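Local coordinates for mandelate racemase/muconate lactonizing enzyme-like protein (Rubrobacter xylanophilus DSM 9941, PDB 3CYJ) that is of unknown function but has the two-domain build of the enolase superfamily, a capping domain joined to a barrel that holds a sodium ion, at residues 98-103 / 250-255; 123-128 / 279-284; 130-135 / 306-311; 160-165 / 313-318; 165-170 / 197-202. All blocks are in the same frame, centred on the assembly; numbering follows the deposited sequence. Where two conformers were deposited one is given.

Contact 1 (98-103 / 250-255); sequences GAMAVS and YEWTLP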
# COMPACT_ATOMS: atom_id res chain seq x y z
N GLY A 98 22.80 -26.54 -7.14
CA GLY A 98 23.54 -25.75 -8.12
C GLY A 98 24.23 -24.54 -7.49
O GLY A 98 25.38 -24.17 -7.88
N ALA A 99 23.57 -23.92 -6.51
CA ALA A 99 24.11 -22.72 -5.88
C ALA A 99 25.23 -23.10 -4.95
O ALA A 99 26.23 -22.38 -4.80
CB ALA A 99 23.00 -21.98 -5.08
N MET A 100 25.04 -24.23 -4.27
CA MET A 100 26.05 -24.78 -3.38
C MET A 100 27.34 -25.10 -4.19
O MET A 100 28.46 -24.83 -3.72
CB MET A 100 25.51 -26.04 -2.70
CG MET A 100 24.58 -25.70 -1.58
SD MET A 100 23.94 -27.02 -0.56
CE MET A 100 22.39 -27.07 -1.34
N ALA A 101 27.15 -25.62 -5.41
CA ALA A 101 28.27 -25.95 -6.28
C ALA A 101 28.99 -24.69 -6.76
O ALA A 101 30.24 -24.60 -6.66
CB ALA A 101 27.81 -26.80 -7.48
N VAL A 102 28.22 -23.74 -7.32
CA VAL A 102 28.83 -22.44 -7.68
C VAL A 102 29.63 -21.83 -6.51
O VAL A 102 30.73 -21.32 -6.68
CB VAL A 102 27.77 -21.42 -8.19
CG1 VAL A 102 28.39 -20.05 -8.29
CG2 VAL A 102 27.24 -21.81 -9.60
N SER A 103 29.09 -21.90 -5.31
CA SER A 103 29.72 -21.30 -4.13
C SER A 103 31.09 -21.93 -3.84
O SER A 103 32.09 -21.22 -3.64
CB SER A 103 28.81 -21.51 -2.91
OG SER A 103 27.61 -20.77 -3.08
N TYR A 250 18.33 -19.68 3.12
CA TYR A 250 17.94 -20.41 1.92
C TYR A 250 17.71 -19.60 0.66
O TYR A 250 17.22 -20.15 -0.31
CB TYR A 250 16.70 -21.26 2.19
CG TYR A 250 16.90 -22.24 3.33
CD1 TYR A 250 17.82 -23.29 3.22
CD2 TYR A 250 16.21 -22.10 4.53
CE1 TYR A 250 18.00 -24.20 4.29
CE2 TYR A 250 16.38 -23.00 5.57
CZ TYR A 250 17.28 -24.04 5.45
OH TYR A 250 17.47 -24.91 6.50
N GLU A 251 18.06 -18.32 0.64
CA GLU A 251 17.78 -17.51 -0.54
C GLU A 251 18.85 -17.73 -1.55
O GLU A 251 19.99 -18.05 -1.17
CB GLU A 251 17.69 -16.01 -0.17
CG GLU A 251 16.43 -15.66 0.60
CD GLU A 251 16.49 -16.18 1.97
OE1 GLU A 251 17.63 -16.24 2.48
OE2 GLU A 251 15.42 -16.55 2.54
N TRP A 252 18.51 -17.57 -2.83
CA TRP A 252 19.51 -17.78 -3.87
C TRP A 252 19.41 -16.67 -4.97
O TRP A 252 20.09 -16.70 -6.00
CB TRP A 252 19.48 -19.26 -4.38
CG TRP A 252 18.89 -20.37 -3.35
CD1 TRP A 252 17.57 -20.55 -3.01
CD2 TRP A 252 19.62 -21.39 -2.59
NE1 TRP A 252 17.43 -21.59 -2.10
CE2 TRP A 252 18.67 -22.11 -1.84
CE3 TRP A 252 20.97 -21.73 -2.47
CZ2 TRP A 252 19.03 -23.18 -0.99
CZ3 TRP A 252 21.32 -22.79 -1.62
CH2 TRP A 252 20.35 -23.48 -0.88
N THR A 253 18.57 -15.67 -4.76
CA THR A 253 18.65 -14.49 -5.62
C THR A 253 18.86 -13.26 -4.71
O THR A 253 18.57 -13.30 -3.51
CB THR A 253 17.41 -14.26 -6.55
OG1 THR A 253 16.31 -13.77 -5.78
CG2 THR A 253 16.97 -15.50 -7.38
N LEU A 254 19.36 -12.17 -5.29
CA LEU A 254 19.50 -10.94 -4.53
C LEU A 254 18.16 -10.27 -4.36
O LEU A 254 17.93 -9.62 -3.36
CB LEU A 254 20.47 -10.01 -5.23
CG LEU A 254 21.90 -10.26 -4.77
CD1 LEU A 254 22.84 -9.59 -5.76
CD2 LEU A 254 22.08 -9.68 -3.35
N PRO A 255 17.24 -10.45 -5.34
CA PRO A 255 15.89 -9.93 -5.09
C PRO A 255 15.20 -10.70 -3.95
O PRO A 255 14.33 -10.11 -3.25
CB PRO A 255 15.15 -10.13 -6.43
CG PRO A 255 16.18 -10.41 -7.42
CD PRO A 255 17.43 -10.90 -6.73

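Contact 2 (123-128 / 279-284); sequences DALPRF and GLLRVD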
# COMPACT_ATOMS: atom_id res chain seq x y z
N ASP A 123 42.87 -10.10 2.89
CA ASP A 123 43.62 -8.99 2.27
C ASP A 123 43.41 -8.85 0.78
O ASP A 123 43.64 -7.77 0.23
CB ASP A 123 45.12 -9.09 2.60
CG ASP A 123 45.42 -8.73 4.06
OD1 ASP A 123 46.29 -9.41 4.66
OD2 ASP A 123 44.76 -7.78 4.61
N ALA A 124 42.99 -9.92 0.10
CA ALA A 124 42.70 -9.83 -1.34
C ALA A 124 41.29 -9.26 -1.63
O ALA A 124 40.97 -8.86 -2.76
CB ALA A 124 42.89 -11.21 -2.02
N LEU A 125 40.43 -9.23 -0.62
CA LEU A 125 39.10 -8.67 -0.75
C LEU A 125 39.09 -7.24 -0.18
O LEU A 125 40.02 -6.88 0.56
CB LEU A 125 38.15 -9.54 0.05
CG LEU A 125 37.98 -10.98 -0.49
CD1 LEU A 125 37.31 -11.86 0.52
CD2 LEU A 125 37.21 -10.91 -1.81
N PRO A 126 38.04 -6.44 -0.49
CA PRO A 126 37.88 -5.14 0.16
C PRO A 126 37.78 -5.39 1.65
O PRO A 126 36.98 -6.21 2.08
CB PRO A 126 36.52 -4.67 -0.37
CG PRO A 126 36.45 -5.27 -1.73
CD PRO A 126 36.99 -6.68 -1.50
N ARG A 127 38.58 -4.75 2.46
CA ARG A 127 38.61 -5.17 3.84
C ARG A 127 38.19 -4.05 4.78
O ARG A 127 38.79 -2.97 4.80
CB ARG A 127 40.00 -5.75 4.17
CG ARG A 127 40.09 -6.35 5.57
CD ARG A 127 41.36 -7.18 5.77
NE ARG A 127 41.26 -7.88 7.04
CZ ARG A 127 42.20 -8.72 7.50
NH1 ARG A 127 43.31 -8.89 6.79
NH2 ARG A 127 42.04 -9.35 8.68
N PHE A 128 37.17 -4.33 5.59
CA PHE A 128 36.63 -3.42 6.60
C PHE A 128 37.10 -3.83 7.98
O PHE A 128 37.26 -2.96 8.83
CB PHE A 128 35.08 -3.46 6.63
CG PHE A 128 34.40 -2.72 5.48
CD1 PHE A 128 34.19 -1.33 5.54
CD2 PHE A 128 33.97 -3.40 4.38
CE1 PHE A 128 33.56 -0.65 4.49
CE2 PHE A 128 33.33 -2.75 3.30
CZ PHE A 128 33.13 -1.37 3.36
N GLY A 279 29.16 -13.80 -4.33
CA GLY A 279 27.80 -13.58 -3.87
C GLY A 279 27.77 -12.73 -2.60
O GLY A 279 26.99 -11.75 -2.50
N LEU A 280 28.62 -13.09 -1.64
CA LEU A 280 28.64 -12.41 -0.36
C LEU A 280 28.92 -10.92 -0.45
O LEU A 280 28.42 -10.16 0.37
CB LEU A 280 29.59 -13.09 0.62
CG LEU A 280 29.36 -12.72 2.10
CD1 LEU A 280 28.04 -13.19 2.60
CD2 LEU A 280 30.44 -13.29 3.03
N LEU A 281 29.69 -10.49 -1.44
CA LEU A 281 30.14 -9.11 -1.61
C LEU A 281 28.97 -8.17 -1.90
O LEU A 281 29.04 -6.95 -1.72
CB LEU A 281 31.17 -9.02 -2.75
CG LEU A 281 32.57 -9.48 -2.34
CD1 LEU A 281 33.51 -9.72 -3.53
CD2 LEU A 281 33.16 -8.47 -1.36
N ARG A 282 27.88 -8.76 -2.35
CA ARG A 282 26.70 -7.99 -2.69
C ARG A 282 25.82 -7.74 -1.49
O ARG A 282 24.90 -6.93 -1.54
CB ARG A 282 25.91 -8.73 -3.73
CG ARG A 282 26.44 -8.41 -5.07
CD ARG A 282 27.49 -9.42 -5.60
NE ARG A 282 27.66 -9.18 -7.02
CZ ARG A 282 26.78 -9.58 -7.93
NH1 ARG A 282 26.98 -9.27 -9.19
NH2 ARG A 282 25.70 -10.28 -7.59
N VAL A 283 26.13 -8.39 -0.38
CA VAL A 283 25.23 -8.43 0.74
C VAL A 283 25.22 -7.15 1.53
O VAL A 283 24.15 -6.71 1.99
CB VAL A 283 25.55 -9.67 1.63
CG1 VAL A 283 25.43 -9.33 3.09
CG2 VAL A 283 24.68 -10.83 1.21
N ASP A 284 26.39 -6.52 1.66
CA ASP A 284 26.48 -5.16 2.23
C ASP A 284 25.52 -4.15 1.60
O ASP A 284 24.82 -3.41 2.30
CB ASP A 284 27.88 -4.61 2.02
CG ASP A 284 28.68 -4.52 3.29
OD1 ASP A 284 28.06 -4.61 4.36
OD2 ASP A 284 29.91 -4.30 3.20

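Contact 3 (130-135 / 306-311); sequences AEVPVY and ACCAVE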
# COMPACT_ATOMS: atom_id res chain seq x y z
N ALA A 130 39.53 -6.20 10.81
CA ALA A 130 40.78 -6.93 11.11
C ALA A 130 40.49 -8.34 11.65
O ALA A 130 41.06 -9.31 11.20
CB ALA A 130 41.62 -6.15 12.13
N GLU A 131 39.62 -8.43 12.64
CA GLU A 131 39.01 -9.70 12.98
C GLU A 131 37.48 -9.58 13.01
O GLU A 131 36.93 -8.49 12.86
CB GLU A 131 39.54 -10.22 14.31
CG GLU A 131 39.45 -9.23 15.44
CD GLU A 131 39.83 -9.88 16.77
OE1 GLU A 131 40.53 -10.91 16.75
OE2 GLU A 131 39.42 -9.36 17.83
N VAL A 132 36.79 -10.71 13.25
CA VAL A 132 35.32 -10.73 13.21
C VAL A 132 34.75 -11.48 14.39
O VAL A 132 35.25 -12.57 14.74
CB VAL A 132 34.80 -11.38 11.89
CG1 VAL A 132 35.12 -10.52 10.73
CG2 VAL A 132 35.38 -12.78 11.67
N PRO A 133 33.72 -10.91 15.02
CA PRO A 133 33.14 -11.55 16.19
C PRO A 133 32.28 -12.76 15.84
O PRO A 133 31.66 -12.83 14.73
CB PRO A 133 32.34 -10.43 16.83
CG PRO A 133 32.08 -9.44 15.74
CD PRO A 133 33.14 -9.58 14.74
N VAL A 134 32.29 -13.75 16.72
CA VAL A 134 31.55 -14.98 16.50
C VAL A 134 30.52 -15.24 17.58
O VAL A 134 30.55 -14.63 18.68
CB VAL A 134 32.48 -16.24 16.37
CG1 VAL A 134 33.62 -15.97 15.44
CG2 VAL A 134 33.00 -16.73 17.75
N TYR A 135 29.56 -16.12 17.28
CA TYR A 135 28.85 -16.74 18.38
C TYR A 135 29.01 -18.26 18.26
O TYR A 135 29.05 -18.79 17.14
CB TYR A 135 27.36 -16.34 18.40
CG TYR A 135 26.54 -16.76 17.21
CD1 TYR A 135 25.81 -17.94 17.23
CD2 TYR A 135 26.43 -15.93 16.08
CE1 TYR A 135 25.02 -18.33 16.18
CE2 TYR A 135 25.64 -16.29 15.00
CZ TYR A 135 24.93 -17.49 15.07
OH TYR A 135 24.15 -17.85 14.02
N ALA A 306 35.81 -14.13 4.52
CA ALA A 306 34.79 -13.49 3.69
C ALA A 306 34.12 -12.34 4.44
O ALA A 306 33.91 -11.27 3.89
CB ALA A 306 33.76 -14.53 3.19
N CYS A 307 33.85 -12.56 5.72
CA CYS A 307 33.13 -11.59 6.54
C CYS A 307 33.94 -10.35 6.89
O CYS A 307 33.38 -9.37 7.38
CB CYS A 307 32.66 -12.26 7.81
SG CYS A 307 31.15 -13.21 7.60
N CYS A 308 35.26 -10.37 6.62
CA CYS A 308 36.11 -9.20 6.88
C CYS A 308 35.76 -8.16 5.84
O CYS A 308 36.04 -6.96 5.98
CB CYS A 308 37.60 -9.57 6.85
SG CYS A 308 38.11 -10.41 8.42
N ALA A 309 35.11 -8.62 4.80
CA ALA A 309 34.81 -7.71 3.69
C ALA A 309 33.41 -7.07 3.79
O ALA A 309 33.00 -6.31 2.89
CB ALA A 309 34.96 -8.45 2.38
N VAL A 310 32.66 -7.43 4.83
CA VAL A 310 31.23 -7.07 4.98
C VAL A 310 31.10 -6.01 6.07
O VAL A 310 31.32 -6.31 7.24
CB VAL A 310 30.35 -8.36 5.27
CG1 VAL A 310 28.86 -8.03 5.51
CG2 VAL A 310 30.50 -9.34 4.11
N GLU A 311 30.83 -4.77 5.69
CA GLU A 311 30.72 -3.71 6.68
C GLU A 311 29.61 -3.94 7.71
O GLU A 311 29.78 -3.73 8.94
CB GLU A 311 30.52 -2.36 6.01
CG GLU A 311 30.77 -1.27 7.06
CD GLU A 311 30.49 0.13 6.57
OE1 GLU A 311 29.96 0.27 5.43
OE2 GLU A 311 30.77 1.06 7.36

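Contact 4 (160-165 / 313-318); sequences IPRVKM and LLHLEY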
# COMPACT_ATOMS: atom_id res chain seq x y z
N ILE A 160 33.75 -16.54 24.61
CA ILE A 160 32.80 -16.25 23.50
C ILE A 160 31.51 -15.76 24.14
O ILE A 160 30.78 -16.56 24.77
CB ILE A 160 32.52 -17.50 22.61
CG1 ILE A 160 33.82 -18.08 22.05
CG2 ILE A 160 31.53 -17.15 21.46
CD1 ILE A 160 33.61 -19.43 21.33
N PRO A 161 31.21 -14.45 24.01
CA PRO A 161 30.15 -13.80 24.78
C PRO A 161 28.73 -13.91 24.17
O PRO A 161 27.82 -13.20 24.60
CB PRO A 161 30.62 -12.34 24.83
CG PRO A 161 31.36 -12.14 23.51
CD PRO A 161 31.89 -13.51 23.10
N ARG A 162 28.56 -14.84 23.21
CA ARG A 162 27.30 -15.07 22.51
C ARG A 162 27.18 -16.54 22.16
O ARG A 162 28.07 -17.14 21.57
CB ARG A 162 27.26 -14.26 21.21
CG ARG A 162 27.25 -12.75 21.40
CD ARG A 162 27.78 -11.97 20.14
NE ARG A 162 29.13 -12.42 19.74
CZ ARG A 162 30.26 -11.78 20.03
NH1 ARG A 162 30.20 -10.65 20.74
NH2 ARG A 162 31.44 -12.25 19.64
N VAL A 163 26.05 -17.13 22.52
CA VAL A 163 25.81 -18.51 22.19
C VAL A 163 24.41 -18.71 21.63
O VAL A 163 23.43 -18.04 22.10
CB VAL A 163 26.05 -19.49 23.40
CG1 VAL A 163 27.53 -19.51 23.83
CG2 VAL A 163 25.11 -19.22 24.54
N LYS A 164 24.31 -19.64 20.65
CA LYS A 164 23.00 -20.06 20.11
C LYS A 164 22.63 -21.53 20.34
O LYS A 164 23.46 -22.43 20.25
CB LYS A 164 22.87 -19.68 18.59
CG LYS A 164 21.43 -19.72 18.00
CD LYS A 164 21.41 -19.24 16.49
CE LYS A 164 21.91 -20.39 15.58
NZ LYS A 164 22.06 -20.08 14.15
N MET A 165 21.37 -21.77 20.64
CA MET A 165 20.81 -23.12 20.85
C MET A 165 19.51 -23.35 20.00
O MET A 165 18.89 -22.40 19.52
CB MET A 165 20.54 -23.37 22.34
CG MET A 165 19.63 -22.36 23.03
SD MET A 165 19.04 -22.75 24.75
CE MET A 165 18.09 -24.26 24.53
N LEU A 313 28.47 -6.47 9.00
CA LEU A 313 28.63 -7.65 9.90
C LEU A 313 28.36 -7.40 11.40
O LEU A 313 29.00 -6.54 12.03
CB LEU A 313 30.01 -8.29 9.72
CG LEU A 313 30.20 -9.59 10.51
CD1 LEU A 313 29.56 -10.83 9.87
CD2 LEU A 313 31.65 -9.80 10.75
N LEU A 314 27.41 -8.15 11.97
CA LEU A 314 27.20 -8.19 13.40
C LEU A 314 28.07 -9.30 13.99
O LEU A 314 28.79 -9.10 14.97
CB LEU A 314 25.75 -8.51 13.71
CG LEU A 314 25.28 -8.33 15.15
CD1 LEU A 314 25.64 -6.95 15.66
CD2 LEU A 314 23.78 -8.58 15.24
N HIS A 315 27.96 -10.50 13.41
CA HIS A 315 28.72 -11.68 13.86
C HIS A 315 28.60 -12.81 12.87
O HIS A 315 27.77 -12.78 11.93
CB HIS A 315 28.29 -12.18 15.24
CG HIS A 315 26.82 -12.16 15.50
ND1 HIS A 315 25.90 -12.75 14.65
CD2 HIS A 315 26.10 -11.68 16.55
CE1 HIS A 315 24.68 -12.61 15.15
NE2 HIS A 315 24.78 -11.96 16.30
N LEU A 316 29.44 -13.82 13.11
CA LEU A 316 29.41 -15.02 12.29
C LEU A 316 29.15 -16.19 13.22
O LEU A 316 29.52 -16.16 14.41
CB LEU A 316 30.69 -15.18 11.42
CG LEU A 316 32.01 -15.80 11.93
CD1 LEU A 316 31.94 -17.27 12.51
CD2 LEU A 316 33.09 -15.75 10.85
N GLU A 317 28.48 -17.20 12.68
CA GLU A 317 28.10 -18.39 13.42
C GLU A 317 29.27 -19.39 13.46
O GLU A 317 29.74 -19.88 12.40
CB GLU A 317 26.92 -19.09 12.75
CG GLU A 317 26.53 -20.37 13.44
CD GLU A 317 25.44 -21.10 12.72
OE1 GLU A 317 25.39 -21.03 11.46
OE2 GLU A 317 24.65 -21.72 13.44
N TYR A 318 29.72 -19.65 14.68
CA TYR A 318 30.74 -20.68 14.90
C TYR A 318 30.02 -21.99 15.08
O TYR A 318 29.75 -22.41 16.21
CB TYR A 318 31.55 -20.34 16.19
CG TYR A 318 32.74 -21.20 16.36
CD1 TYR A 318 33.88 -21.06 15.53
CD2 TYR A 318 32.73 -22.21 17.32
CE1 TYR A 318 34.99 -21.91 15.67
CE2 TYR A 318 33.82 -23.08 17.46
CZ TYR A 318 34.95 -22.90 16.64
OH TYR A 318 36.03 -23.77 16.79

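Contact 5 (165-170 / 197-202); sequences MKVGRE and GAYTRK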
# COMPACT_ATOMS: atom_id res chain seq x y z
N MET A 165 21.37 -21.77 20.64
CA MET A 165 20.81 -23.12 20.85
C MET A 165 19.51 -23.35 20.00
O MET A 165 18.89 -22.40 19.52
CB MET A 165 20.54 -23.37 22.34
CG MET A 165 19.63 -22.36 23.03
SD MET A 165 19.04 -22.75 24.75
CE MET A 165 18.09 -24.26 24.53
N LYS A 166 19.13 -24.61 19.82
CA LYS A 166 17.89 -24.97 19.16
C LYS A 166 16.70 -25.07 20.11
O LYS A 166 16.82 -25.49 21.26
CB LYS A 166 18.06 -26.29 18.42
CG LYS A 166 19.33 -26.41 17.56
CD LYS A 166 19.39 -25.32 16.52
CE LYS A 166 20.17 -25.79 15.31
NZ LYS A 166 20.66 -24.62 14.57
N VAL A 167 15.53 -24.65 19.61
CA VAL A 167 14.26 -24.77 20.32
C VAL A 167 13.20 -25.23 19.33
O VAL A 167 13.39 -25.16 18.11
CB VAL A 167 13.72 -23.37 20.87
CG1 VAL A 167 14.53 -22.90 22.03
CG2 VAL A 167 13.65 -22.31 19.72
N GLY A 168 12.07 -25.66 19.85
CA GLY A 168 10.90 -25.78 18.97
C GLY A 168 10.50 -27.18 18.56
O GLY A 168 9.40 -27.36 17.98
N ARG A 169 11.38 -28.16 18.82
CA ARG A 169 11.10 -29.56 18.50
C ARG A 169 10.09 -30.22 19.48
O ARG A 169 9.14 -30.88 19.05
CB ARG A 169 12.40 -30.38 18.43
CG ARG A 169 12.20 -31.78 17.90
CD ARG A 169 13.50 -32.50 17.66
NE ARG A 169 13.14 -33.74 16.98
CZ ARG A 169 13.09 -33.88 15.66
NH1 ARG A 169 12.69 -35.02 15.14
NH2 ARG A 169 13.45 -32.87 14.84
N GLU A 170 10.31 -30.02 20.78
CA GLU A 170 9.34 -30.36 21.81
C GLU A 170 9.02 -29.13 22.68
O GLU A 170 9.57 -28.96 23.77
CB GLU A 170 9.84 -31.51 22.67
CG GLU A 170 9.48 -32.91 22.08
CD GLU A 170 10.09 -34.06 22.88
OE1 GLU A 170 9.69 -34.27 24.07
OE2 GLU A 170 10.98 -34.74 22.31
N GLY A 197 12.27 -22.92 11.62
CA GLY A 197 10.92 -22.92 11.04
C GLY A 197 9.88 -23.79 11.72
O GLY A 197 8.88 -24.16 11.10
N ALA A 198 10.09 -24.10 13.00
CA ALA A 198 9.24 -25.06 13.69
C ALA A 198 7.84 -24.59 14.07
O ALA A 198 6.98 -25.44 14.36
CB ALA A 198 9.97 -25.61 14.94
N TYR A 199 7.63 -23.28 14.14
CA TYR A 199 6.38 -22.70 14.65
C TYR A 199 5.41 -22.17 13.59
O TYR A 199 5.82 -21.73 12.52
CB TYR A 199 6.71 -21.49 15.56
CG TYR A 199 7.62 -21.76 16.74
CD1 TYR A 199 7.45 -22.88 17.56
CD2 TYR A 199 8.65 -20.86 17.06
CE1 TYR A 199 8.32 -23.13 18.68
CE2 TYR A 199 9.46 -21.04 18.17
CZ TYR A 199 9.32 -22.18 18.97
OH TYR A 199 10.17 -22.32 20.02
N THR A 200 4.13 -22.16 13.91
CA THR A 200 3.14 -21.34 13.22
C THR A 200 3.32 -19.92 13.67
O THR A 200 4.05 -19.66 14.62
CB THR A 200 1.67 -21.73 13.62
OG1 THR A 200 1.44 -21.45 15.05
CG2 THR A 200 1.41 -23.23 13.33
N ARG A 201 2.63 -18.99 13.03
CA ARG A 201 2.78 -17.56 13.30
C ARG A 201 2.50 -17.19 14.76
O ARG A 201 3.32 -16.52 15.40
CB ARG A 201 1.83 -16.75 12.35
CG ARG A 201 2.15 -16.90 10.86
CD ARG A 201 1.15 -16.20 9.91
NE ARG A 201 1.70 -16.30 8.53
CZ ARG A 201 1.08 -15.91 7.41
NH1 ARG A 201 -0.15 -15.44 7.44
NH2 ARG A 201 1.67 -16.08 6.23
N LYS A 202 1.32 -17.55 15.28
CA LYS A 202 0.92 -17.21 16.65
C LYS A 202 1.67 -18.00 17.68
O LYS A 202 1.83 -17.53 18.79
CB LYS A 202 -0.59 -17.39 16.88
CG LYS A 202 -1.43 -16.28 16.24
CD LYS A 202 -1.24 -14.90 16.94
CE LYS A 202 -1.48 -13.71 15.97
NZ LYS A 202 -2.96 -13.54 15.59
O HOH W 1 6.34 -26.70 17.20

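Contact 1 (98-103 / 250-255)
Ala-99 and Met-100, neighbours near the start of helix 97-116, meet the six-membered end of the Trp-252 indole, and this single ring makes the whole junction. Trp-252 was modelled in two conformers; in the one described, the methyl CB of Ala-99 points at the ring and lies 3.3 Å from Trp-252 CE3, an approach so short that its exact value is doubtful. Met-100 comes in differently. Its first torsion sets CG beside the backbone N, and a bend at the sulphur turns the terminal methyl toward the indole, where CE lies 4.2 Å from Trp-252 CH2. The thioether chain runs at a slant to the indole.

Behind this apolar contact the helix is tied by Ser-103. Its OG bonds to Ala-99 O at 2.7 Å, while its own backbone N reaches the same oxygen from the other face of the carbonyl plane; OG is also bonded to Gly-275 N. On the other side Thr-253 is the N-cap of helix 254-261, its OG1 meeting Gln-256 N. The neighbouring second subunit joins in, with Pro-95 against Trp-252 and Ala-92 against Met-100. An aromatic residue just before a barrel helix, laid on a helix of the N-terminal domain, exemplifies the interdomain packing of the two-domain enolase-like fold.

Contact 2 (123-128 / 279-284)
Leu-281 leans toward Leu-125 and Pro-126 because its CG stands beside the backbone N, opposite the carbonyl carbon (chi1 -78°), and Phe-128 takes the same kind of first torsion to swing its ring toward Asp-284. The two branches of Leu-281 then divide the work. CD1 meets the CD2 methyl of Leu-125 at 4.3 Å, and CD2 rests 4.2 Å from CD of the Pro-126 ring, so that one leucine tip spans two consecutive residues of the facing loop.

Further along, Phe-128 and Asp-284 approach from opposite directions. CE2 of the ring is 3.8 Å from OD2 of the aspartate, with ring and carboxylate planes at 90° to each other. This is contact without a bond: OD2 is already held by Glu-311 N and OD1 by the Ser-312 hydroxyl, two links that would fix the rotation of the carboxylate.

The first segment is braced from within. Arg-127, fully extended, places NH1 2.8 Å from Asp-123 OD2 in a salt bridge that lies in the guanidinium plane but meets the carboxylate from above, 56° out of its plane. On the second segment a type I turn from Leu-280 to Val-283 presents Leu-281. The third subunit repeats the theme, its Leu-281 packing on Pro-126 and its Pro-126 on Leu-281. In this arrangement the chain between helix 121-124 and strand 132-137 packs on the turn joining helices 276-280 and 283-290 of an enolase-like barrel, next to the third subunit.

Contact 3 (130-135 / 306-311)
Val-132 opens strand 132-137 and comes closest to Cys-308 in the 3-10 turn 307-309, their CA atoms 6.6 Å apart, and a valine methyl spans the gap. With CG1 set beside the backbone N of Val-132 (chi1 -68°), that branch projects into the turn and touches three different groups: Cys-308 SG at 3.8 Å, Cys-307 O at 3.9 Å and Cys-307 CB at 4.2 Å.

The two cysteines present themselves differently. Cys-308 offers its sulphur, which also lies near the Ala-130 carbonyl oxygen, whereas Cys-307 offers its CB and main chain. Their SG atoms are 7.5 Å apart, far beyond disulfide distance. The turn keeps its shape through Ala-309 N, bonded to Ala-306 O at 3.0 Å, while Cys-307 O takes a weak bond from Val-310 N.

Leu-313 of strand 313-319 packs on both Val-132 and Cys-307, and Val-132 is paired through its backbone with Leu-341 of strand 340-341. Cys-307 also touches Ala-296 of strand 294-296. The contact thus lies where the turn after helix 300-306 passes the entry to strand 132-137, with neighbouring barrel strands beside it.

Contact 4 (160-165 / 313-318)
The Arg-162 and His-315 side chains cross at a slant, their guanidinium and imidazole planes 29° apart. Each is backed on one face by its sequence neighbour: CG of Pro-161 lies 3.2 Å above the plane of the Arg-162 guanidinium, and CG of Leu-314 packs over the imidazole, both offset toward the rim. Across the contact the touch is made by the aliphatic arm, Arg-162 CD standing 4.0 Å from His-315 CD2, and the polar ends go elsewhere. Arg-162 NH2 bonds to Val-134 O and His-315 ND1 to the Ser-295 hydroxyl, while the histidine ring meets Tyr-135 edge-to-face.

Strands 162-166 and 313-319 both pair in parallel with strand 132-137, so these side chains reach past that strand through the interior of a TIM-type barrel, the hallmark of the enolase C-terminal domain.

Two residues further along each strand, nearer the sodium ion, Lys-164 and Glu-317 cross at about a right angle. The glutamate runs out straight, whereas the lysine bends at its third torsion (chi3 78°), which turns its amine toward the carboxylate. NZ meets OE2 in a salt bridge of 3.1 Å, coming from above the carboxylate plane, 66° out of it. NZ is shared further: it forms a salt bridge with Glu-221, a ligand of the sodium ion, and a hydrogen bond with the Tyr-135 hydroxyl. Glu-317 is held at both oxygens, OE2 by the Ser-137 hydroxyl and OE1 by Cys-298 N. The Lys-164 side chain lies about 5 Å from the sodium ion.

Contact 5 (165-170 / 197-202)
Ala-198 and Tyr-199 pack on Val-167 and Gly-168 where the loops following two adjacent parallel strands of the TIM-type barrel, 162-166 and 190-194, come together. The second segment starts at Gly-197, whose backbone has a positive phi and bonds with that of Glu-222. Ala-198 comes next, its CA 5.6 Å from that of Gly-168 and its methyl 3.6 Å from Gly-168 O. A water joins the same two residues, donating to Gly-168 O and to Ala-198 O at 3.2 Å each.

Tyr-199 then extends its ring past the glycine, and Trp-207 of helix 201-215 stacks on it. Thr-200, the next residue, is the N-cap of that helix, so the segment passes directly from the contact into the helix that supplies the stacking partner. The tyrosine owes its reach to its first torsion: with CG beside the backbone N (chi1 -57°), the phenol crosses Val-167 at about a right angle and brings OH within 3.5 Å of Val-167 CG2. Its CE1 lies 3.7 Å from Gly-168 CA, the close approach of a ring to bare main chain.

In the fold
Contacts 2 to 5 are buried, whereas contact 1 is partly buried; yet burial does not dictate chemistry. Contacts 1 and 2 join helix 97-116 and the chain after helix 121-124 to the barrel largely through apolar groups, touch each other where Leu-254 meets Arg-282, and both border the third subunit. Contact 3 follows about 10 Å on between centres, linked to contact 2 by hydrogen bonds from Phe-128 N to Cys-308 O and from Glu-311 N to Asp-284. Contacts 3 and 4 use neighbouring barrel strands, and only contact 4 is bridged by opposite charges, beside the metal site. Contact 5 continues strand 162-166 from contact 4 into a loop that a water bridges to the next.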